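Local coordinates for uncharacterized protein (Thermus thermophilus HB8, PDB 4WVA), which hydrolyses the compatible solute mannosylglycerate to mannose and glycerate, and probably glucosylglycerate to glucose and glycerate, at residues A[381-384]-A[385-388]. Sequence-based numbering, arbitrary orientation.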
loop_
_atom_site.group_PDB
_atom_site.type_symbol
_atom_site.label_atom_id
_atom_site.label_comp_id
_atom_site.label_asym_id
_atom_site.label_seq_id
_atom_site.Cartn_x
_atom_site.Cartn_y
_atom_site.Cartn_z
ATOM N N ASP A 381 -22.873 -0.589 -21.363
ATOM C CA ASP A 381 -24.161 -1.013 -20.826
ATOM C C ASP A 381 -24.957 0.167 -20.255
ATOM O O ASP A 381 -26.153 0.305 -20.517
ATOM C CB ASP A 381 -23.983 -2.112 -19.782
ATOM C CG ASP A 381 -23.681 -3.464 -20.410
ATOM O OD1 ASP A 381 -23.663 -3.564 -21.669
ATOM O OD2 ASP A 381 -23.435 -4.430 -19.652
ATOM N N ALA A 382 -24.306 1.015 -19.465
ATOM C CA ALA A 382 -24.983 2.203 -18.927
ATOM C C ALA A 382 -25.574 3.080 -20.033
ATOM O O ALA A 382 -26.738 3.487 -19.960
ATOM C CB ALA A 382 -24.033 3.014 -18.069
ATOM N N LEU A 383 -24.782 3.348 -21.063
ATOM C CA LEU A 383 -25.231 4.217 -22.155
ATOM C C LEU A 383 -26.340 3.569 -23.000
ATOM O O LEU A 383 -27.305 4.238 -23.366
ATOM C CB LEU A 383 -24.058 4.676 -23.016
ATOM C CG LEU A 383 -23.004 5.515 -22.287
ATOM C CD1 LEU A 383 -21.982 6.012 -23.277
ATOM C CD2 LEU A 383 -23.592 6.701 -21.532
ATOM N N ALA A 384 -26.223 2.266 -23.252
ATOM C CA ALA A 384 -27.264 1.507 -23.968
ATOM C C ALA A 384 -28.605 1.560 -23.230
ATOM O O ALA A 384 -29.670 1.775 -23.835
ATOM C CB ALA A 384 -26.828 0.066 -24.171
ATOM N N LEU A 385 -28.555 1.376 -21.917
ATOM C CA LEU A 385 -29.768 1.420 -21.096
ATOM C C LEU A 385 -30.463 2.783 -21.212
ATOM O O LEU A 385 -31.693 2.873 -21.376
ATOM C CB LEU A 385 -29.399 1.128 -19.646
ATOM C CG LEU A 385 -29.051 -0.334 -19.333
ATOM C CD1 LEU A 385 -28.473 -0.461 -17.923
ATOM C CD2 LEU A 385 -30.284 -1.209 -19.475
ATOM N N MET A 386 -29.673 3.850 -21.128
ATOM C CA MET A 386 -30.221 5.211 -21.180
ATOM C C MET A 386 -30.701 5.572 -22.585
ATOM O O MET A 386 -31.717 6.256 -22.727
ATOM C CB MET A 386 -29.195 6.205 -20.649
ATOM C CG MET A 386 -28.922 5.967 -19.170
ATOM S SD MET A 386 -27.962 7.238 -18.351
ATOM C CE MET A 386 -26.299 6.836 -18.864
ATOM N N GLU A 387 -30.002 5.090 -23.612
ATOM C CA GLU A 387 -30.451 5.316 -24.994
ATOM C C GLU A 387 -31.815 4.690 -25.253
ATOM O O GLU A 387 -32.656 5.287 -25.912
ATOM C CB GLU A 387 -29.478 4.706 -25.978
ATOM C CG GLU A 387 -28.246 5.523 -26.213
ATOM C CD GLU A 387 -27.155 4.689 -26.842
ATOM O OE1 GLU A 387 -27.372 3.485 -27.150
ATOM O OE2 GLU A 387 -26.065 5.221 -27.011
ATOM N N ARG A 388 -32.029 3.479 -24.761
ATOM C CA ARG A 388 -33.253 2.741 -25.068
ATOM C C ARG A 388 -34.416 3.094 -24.150
ATOM O O ARG A 388 -35.557 3.116 -24.596
ATOM C CB ARG A 388 -33.027 1.232 -25.014
ATOM C CG ARG A 388 -34.218 0.432 -25.544
ATOM C CD ARG A 388 -33.966 -1.070 -25.528
ATOM N NE ARG A 388 -32.863 -1.485 -26.402
ATOM C CZ ARG A 388 -32.930 -1.602 -27.734
ATOM N NH1 ARG A 388 -34.049 -1.312 -28.399
ATOM N NH2 ARG A 388 -31.861 -2.001 -28.416
#
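Leu383 and Met386, three residues apart on one face of helix 372-389, meet through their terminal methyl groups, Leu383 CD2 lying 3.8 Å from Met386 CE. The thioether puts its methyl there by turning back at its last torsion (chi3 -79°), which carries CE toward the preceding turn and within 3.6 Å of Ala382 O. Leu385 and Glu387 also lean back along the helix: each has CG beside its own backbone N and anti to the carbonyl carbon, and this brings Leu385 CG to 3.2 Å from Asp381 O and Glu387 CG to 3.3 Å from Leu383 O. The rest of the Glu387 chain runs on nearly extended, with OE1 passing 3.7 Å from Ala384 CA. The side chain of Arg388 meets the preceding turn through CB, close to Ala384 O.

Beneath these side chains run four successive i to i+4 hydrogen bonds of a regular alpha-helix. Leu385 N donates to Asp381 O and Arg388 N to Ala384 O, with Met386 and Glu387 paired likewise to Ala382 and Leu383; the shortest, Glu387 N to Leu383 O, measures 2.8 Å. This is the last part of a helix in the (alpha/alpha)6-barrel of the GH63 enzyme, a short way before Glu393, probably the proton acceptor of the active site.

On the buried side, Met386 packs against Ser411 and Ala415 of helix 409-418 and, with Ala382, against Ile356 of helix 356-368, while Leu385 touches Tyr332 and Tyr395. One turn back, the buried Asp381 carboxylate is gripped from outside the segment: OD2 takes a salt bridge from Arg377 NE and a hydrogen bond from the backbone N of Leu333, and OD1 a salt bridge from Arg331 NH1.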